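Local coordinates for protein homocitrate synthase (Sulfolobus acidocaldarius, PDB 6KTQ) that catalyses the aldol-type condensation of 2-oxoglutarate with acetyl-CoA to homocitrate, the first step of lysine biosynthesis through the alpha-aminoadipate pathway, at residues A[139-142]-A[143-147]; A[129-132]-A[133-136]. All blocks are in the same frame, centred on the assembly; numbering follows the deposited sequence.

Interaction 1: residues A[139-142]-A[143-147]; sequences HHTT and RDEAL. With COA (coenzyme A), chain E.
An N-cap opens helix 143-159 of the TIM-barrel catalytic domain, with Thr-142 as the capping residue. Its OG1 accepts from Glu-145 N at 2.9 Å, with an N-H...O angle of 160°. The torsion explains the reach: a chi1 of 66° tucks OG1 between the two backbone arms of its own residue and turns it back over the first helical turn. The hydroxyl thus takes up Glu-145 N, an amide with no helical carbonyl of its own to use, while Ala-146 N makes the first ordinary helical bond, to Thr-142 O at 2.9 Å and almost straight at 168°.

Beside the cap, the extended Glu-145 side chain leaves the helix with its CG anti to the backbone N. Its CB lies 3.1 Å from Thr-142 OG1 and so flanks the capping oxygen. A glycine in place of Glu-145 would probably strip the aliphatic shielding from beside that oxygen and deprive this helix start of one of its acidic groups.

At the other end of 139-142 lies part of the coenzyme A pocket. His-139 stacks on Tyr-128 and its NE2 bonds to Gly-129 N. The edge of the His-139 ring points at the face of the adenine, its CE1 standing 3.6 Å from C5A, which lies near the plane of the imidazole.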
loop_
_atom_site.group_PDB
_atom_site.type_symbol
_atom_site.label_atom_id
_atom_site.label_comp_id
_atom_site.label_asym_id
_atom_site.label_seq_id
_atom_site.Cartn_x
_atom_site.Cartn_y
_atom_site.Cartn_z
ATOM N N HIS A 139 -3.268 -32.244 18.283
ATOM C CA HIS A 139 -4.656 -32.211 18.675
ATOM C C HIS A 139 -5.433 -33.503 18.353
ATOM O O HIS A 139 -6.549 -33.659 18.836
ATOM C CB HIS A 139 -5.352 -31.046 17.969
ATOM C CG HIS A 139 -4.806 -29.708 18.330
ATOM N ND1 HIS A 139 -4.947 -29.159 19.584
ATOM C CD2 HIS A 139 -4.145 -28.792 17.586
ATOM C CE1 HIS A 139 -4.388 -27.962 19.602
ATOM N NE2 HIS A 139 -3.899 -27.715 18.402
ATOM N N HIS A 140 -4.876 -34.381 17.525
ATOM C CA HIS A 140 -5.555 -35.618 17.103
ATOM C C HIS A 140 -6.980 -35.372 16.610
ATOM O O HIS A 140 -7.939 -36.016 17.068
ATOM C CB HIS A 140 -5.532 -36.644 18.236
ATOM C CG HIS A 140 -4.160 -36.892 18.752
ATOM N ND1 HIS A 140 -3.710 -36.370 19.947
ATOM C CD2 HIS A 140 -3.102 -37.526 18.195
ATOM C CE1 HIS A 140 -2.448 -36.715 20.125
ATOM N NE2 HIS A 140 -2.054 -37.414 19.075
ATOM N N THR A 141 -7.102 -34.464 15.648
ATOM C CA THR A 141 -8.404 -33.977 15.204
ATOM C C THR A 141 -8.364 -33.735 13.701
ATOM O O THR A 141 -7.298 -33.799 13.081
ATOM C CB THR A 141 -8.795 -32.718 16.002
ATOM O OG1 THR A 141 -10.201 -32.469 15.889
ATOM C CG2 THR A 141 -8.017 -31.458 15.575
ATOM N N THR A 142 -9.525 -33.482 13.114
ATOM C CA THR A 142 -9.648 -33.191 11.704
ATOM C C THR A 142 -9.847 -31.706 11.509
ATOM O O THR A 142 -10.212 -30.998 12.439
ATOM C CB THR A 142 -10.904 -33.836 11.106
ATOM O OG1 THR A 142 -12.060 -33.220 11.691
ATOM C CG2 THR A 142 -10.907 -35.345 11.344
ATOM N N ARG A 143 -9.657 -31.253 10.276
ATOM C CA ARG A 143 -9.948 -29.867 9.931
ATOM C C ARG A 143 -11.328 -29.424 10.366
ATOM O O ARG A 143 -11.483 -28.345 10.944
ATOM C CB ARG A 143 -9.774 -29.614 8.425
ATOM C CG ARG A 143 -8.486 -28.866 8.101
ATOM C CD ARG A 143 -7.476 -29.585 7.239
ATOM N NE ARG A 143 -7.567 -29.030 5.912
ATOM C CZ ARG A 143 -6.574 -28.849 5.048
ATOM N NH1 ARG A 143 -5.325 -29.192 5.313
ATOM N NH2 ARG A 143 -6.863 -28.321 3.873
ATOM N N ASP A 144 -12.342 -30.244 10.098
ATOM C CA ASP A 144 -13.722 -29.848 10.409
ATOM C C ASP A 144 -13.994 -29.858 11.898
ATOM O O ASP A 144 -14.687 -28.981 12.434
ATOM C CB ASP A 144 -14.728 -30.758 9.693
ATOM C CG ASP A 144 -14.902 -30.408 8.223
ATOM O OD1 ASP A 144 -14.787 -29.228 7.852
ATOM O OD2 ASP A 144 -15.175 -31.325 7.427
ATOM N N GLU A 145 -13.443 -30.850 12.587
ATOM C CA GLU A 145 -13.665 -30.959 14.016
ATOM C C GLU A 145 -12.981 -29.784 14.714
ATOM O O GLU A 145 -13.535 -29.187 15.642
ATOM C CB GLU A 145 -13.139 -32.303 14.482
ATOM C CG GLU A 145 -13.244 -32.623 15.962
ATOM C CD GLU A 145 -12.522 -33.929 16.294
ATOM O OE1 GLU A 145 -12.361 -34.773 15.373
ATOM O OE2 GLU A 145 -12.090 -34.107 17.460
ATOM N N ALA A 146 -11.779 -29.434 14.257
ATOM C CA ALA A 146 -11.095 -28.245 14.797
ATOM C C ALA A 146 -11.958 -26.984 14.641
ATOM O O ALA A 146 -12.079 -26.194 15.572
ATOM C CB ALA A 146 -9.727 -28.068 14.137
ATOM N N LEU A 147 -12.580 -26.804 13.473
ATOM C CA LEU A 147 -13.475 -25.648 13.255
ATOM C C LEU A 147 -14.606 -25.553 14.293
ATOM O O LEU A 147 -14.903 -24.466 14.819
ATOM C CB LEU A 147 -14.045 -25.654 11.830
ATOM C CG LEU A 147 -13.431 -24.801 10.716
ATOM C CD1 LEU A 147 -11.998 -24.383 10.978
ATOM C CD2 LEU A 147 -13.584 -25.468 9.349
HETATM N N1A COA E . -6.728 -26.431 23.044
HETATM C C2A COA E . -7.148 -27.562 23.677
HETATM N N3A COA E . -6.302 -28.560 24.071
HETATM C C4A COA E . -4.980 -28.488 23.822
HETATM C C5A COA E . -4.453 -27.298 23.150
HETATM C C6A COA E . -5.420 -26.254 22.754
HETATM N N6A COA E . -4.972 -25.150 22.126
HETATM N N7A COA E . -3.122 -27.472 23.047
HETATM C C8A COA E . -2.816 -28.683 23.598
HETATM N N9A COA E . -3.929 -29.278 24.044
HETATM C C1B COA E . -4.022 -30.537 24.797
HETATM C C2B COA E . -3.387 -31.740 24.156
HETATM O O2B COA E . -4.200 -32.345 23.167
HETATM C C3B COA E . -3.227 -32.605 25.385
HETATM O O3B COA E . -4.442 -33.120 25.883
HETATM P P3B COA E . -4.472 -34.602 26.491
HETATM O O7A COA E . -5.905 -34.936 26.290
HETATM O O8A COA E . -4.028 -34.383 27.922
HETATM O O9A COA E . -3.515 -35.411 25.680
HETATM C C4B COA E . -2.709 -31.638 26.417
HETATM O O4B COA E . -3.296 -30.369 26.035
HETATM C C5B COA E . -1.216 -31.893 26.263
HETATM O O5B COA E . -0.413 -31.333 27.216
HETATM P P1A COA E . 0.042 -31.831 28.674
HETATM O O1A COA E . 0.939 -30.656 28.811
HETATM O O2A COA E . 0.593 -33.228 28.768
HETATM O O3A COA E . -1.358 -31.690 29.460
HETATM P P2A COA E . -1.585 -31.372 30.993
HETATM O O4A COA E . -0.718 -32.280 31.827
HETATM O O5A COA E . -3.072 -31.291 31.200
HETATM O O6A COA E . -1.088 -29.868 31.183
HETATM C CBP COA E . -1.034 -27.479 30.828
HETATM C CCP COA E . -1.700 -28.802 30.439
HETATM C CDP COA E . -1.631 -26.309 30.031
HETATM C CEP COA E . -1.276 -27.228 32.322
HETATM C CAP COA E . 0.469 -27.648 30.584
HETATM O OAP COA E . 0.771 -28.144 29.273
HETATM C C9P COA E . 1.189 -26.353 30.775
HETATM O O9P COA E . 1.281 -25.896 31.890
HETATM N N8P COA E . 1.668 -25.787 29.664
HETATM C C7P COA E . 2.399 -24.534 29.637
HETATM C C6P COA E . 1.650 -23.495 28.789
HETATM C C5P COA E . 1.659 -23.924 27.335
HETATM O O5P COA E . 1.893 -25.105 27.040
HETATM N N4P COA E . 1.386 -22.977 26.426
HETATM C C3P COA E . 1.283 -23.326 25.010
HETATM C C2P COA E . 1.270 -22.140 24.062
HETATM S S1P COA E . 0.897 -22.838 22.424
#

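Interaction 2: residues A[129-132]-A[133-136]; sequences GISD and THLK
Two kinds of hydrogen bond start helix 132-138 directly after barrel strand 123-129: one from a side chain, two from the backbone. Ser-131 is the N-cap, and its OG accepts from His-134 N at 3.2 Å with an N-H...O angle of 158°. A chi1 of 62° swings OG toward the first amides of the helix, where it meets His-134 N. The backbone bonds follow in order, Leu-135 N to Ser-131 O at 2.9 Å and Lys-136 N to Asp-132 O at 3.0 Å.

Van der Waals contacts line the inner side of the turn. The His-134 ring turns back toward the strand end, its CD2 lying 3.7 Å from Gly-129 CA. A side chain on Gly-129 would meet this ring, since a CB built there falls only 2.5 Å from His-134 CD2. The methyls of Leu-135 lie against loop carbonyl oxygens, with CD2 at 3.5 Å from Gly-129 O and CD1 at 3.9 Å from Ile-130 O. Ile-130 instead points away from the turn, packing on Tyr-178 and Val-182 of helix 176-189.

Charged and polar ends look outside the two segments. Asp-132 OD1 forms a salt bridge with Arg-143 NH1, and Ser-131 OG also bonds to Asp-170.

The turn lies close to the active site: the side chain of His-134 comes within about 6 Å of the bound 2-oxoglutarate.

Chemically, the serine hydroxyl links a helix start to an aspartate of the next strand's loop, accepting from His-134 N while bonding Asp-170, whereas Gly-129 O is buried against the leucine with no partner in the model.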
loop_
_atom_site.group_PDB
_atom_site.type_symbol
_atom_site.label_atom_id
_atom_site.label_comp_id
_atom_site.label_asym_id
_atom_site.label_seq_id
_atom_site.Cartn_x
_atom_site.Cartn_y
_atom_site.Cartn_z
ATOM N N GLY A 129 -3.820 -24.960 17.213
ATOM C CA GLY A 129 -2.870 -25.253 16.163
ATOM C C GLY A 129 -3.645 -25.636 14.929
ATOM O O GLY A 129 -4.383 -26.601 14.959
ATOM N N ILE A 130 -3.467 -24.896 13.835
ATOM C CA ILE A 130 -4.290 -25.126 12.652
ATOM C C ILE A 130 -3.544 -25.588 11.402
ATOM O O ILE A 130 -4.144 -25.705 10.314
ATOM C CB ILE A 130 -5.234 -23.943 12.397
ATOM C CG1 ILE A 130 -4.530 -22.595 12.402
ATOM C CG2 ILE A 130 -6.294 -23.898 13.471
ATOM C CD1 ILE A 130 -3.532 -22.445 11.290
ATOM N N SER A 131 -2.264 -25.933 11.561
ATOM C CA SER A 131 -1.544 -26.606 10.510
ATOM C C SER A 131 -1.884 -28.061 10.571
ATOM O O SER A 131 -2.342 -28.548 11.607
ATOM C CB SER A 131 -0.026 -26.480 10.726
ATOM O OG SER A 131 0.344 -27.094 11.950
ATOM N N ASP A 132 -1.597 -28.771 9.490
ATOM C CA ASP A 132 -1.860 -30.194 9.437
ATOM C C ASP A 132 -1.034 -31.008 10.440
ATOM O O ASP A 132 -1.583 -31.952 11.029
ATOM C CB ASP A 132 -1.641 -30.755 8.029
ATOM C CG ASP A 132 -2.635 -30.194 6.989
ATOM O OD1 ASP A 132 -3.619 -29.491 7.312
ATOM O OD2 ASP A 132 -2.400 -30.462 5.805
ATOM N N THR A 133 0.255 -30.691 10.652
ATOM C CA THR A 133 1.008 -31.398 11.683
ATOM C C THR A 133 0.383 -31.139 13.055
ATOM O O THR A 133 0.265 -32.051 13.849
ATOM C CB THR A 133 2.542 -31.083 11.745
ATOM O OG1 THR A 133 2.761 -29.730 12.189
ATOM C CG2 THR A 133 3.205 -31.313 10.402
ATOM N N HIS A 134 -0.023 -29.914 13.351
ATOM C CA HIS A 134 -0.619 -29.659 14.662
ATOM C C HIS A 134 -1.954 -30.379 14.817
ATOM O O HIS A 134 -2.215 -30.975 15.860
ATOM C CB HIS A 134 -0.822 -28.171 14.927
ATOM C CG HIS A 134 0.412 -27.474 15.410
ATOM N ND1 HIS A 134 1.651 -27.659 14.827
ATOM C CD2 HIS A 134 0.599 -26.590 16.412
ATOM C CE1 HIS A 134 2.549 -26.921 15.449
ATOM N NE2 HIS A 134 1.937 -26.269 16.421
ATOM N N LEU A 135 -2.808 -30.304 13.805
ATOM C CA LEU A 135 -4.118 -30.983 13.879
ATOM C C LEU A 135 -3.960 -32.482 14.094
ATOM O O LEU A 135 -4.659 -33.073 14.916
ATOM C CB LEU A 135 -4.940 -30.732 12.607
ATOM C CG LEU A 135 -5.418 -29.312 12.389
ATOM C CD1 LEU A 135 -5.895 -29.155 10.952
ATOM C CD2 LEU A 135 -6.503 -28.928 13.369
ATOM N N LYS A 136 -3.051 -33.097 13.356
ATOM C CA LYS A 136 -2.823 -34.525 13.472
ATOM C C LYS A 136 -2.057 -34.887 14.747
ATOM O O LYS A 136 -2.562 -35.613 15.606
ATOM C CB LYS A 136 -2.065 -35.042 12.253
ATOM C CG LYS A 136 -1.765 -36.534 12.334
ATOM C CD LYS A 136 -1.053 -37.055 11.097
ATOM C CE LYS A 136 -0.658 -38.515 11.284
ATOM N NZ LYS A 136 0.240 -38.977 10.188
#

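Overall arrangement
From the N terminus, strand 123-129 runs into interaction 2, which turns the chain into helix 132-138; the loop that follows leads to interaction 1, which starts helix 143-159. The contacts are in series, each closing one local turn, and neither nests in nor crosses the other. Their centres are nevertheless only 8 Å apart, and the chain folds back between them. Thr-141 N approaches Leu-135 O at 2.9 Å in a probable hydrogen bond, and Ala-146 CB packs on Leu-135 CD2. Two successive helix starts are thereby joined at the coenzyme A side of the barrel.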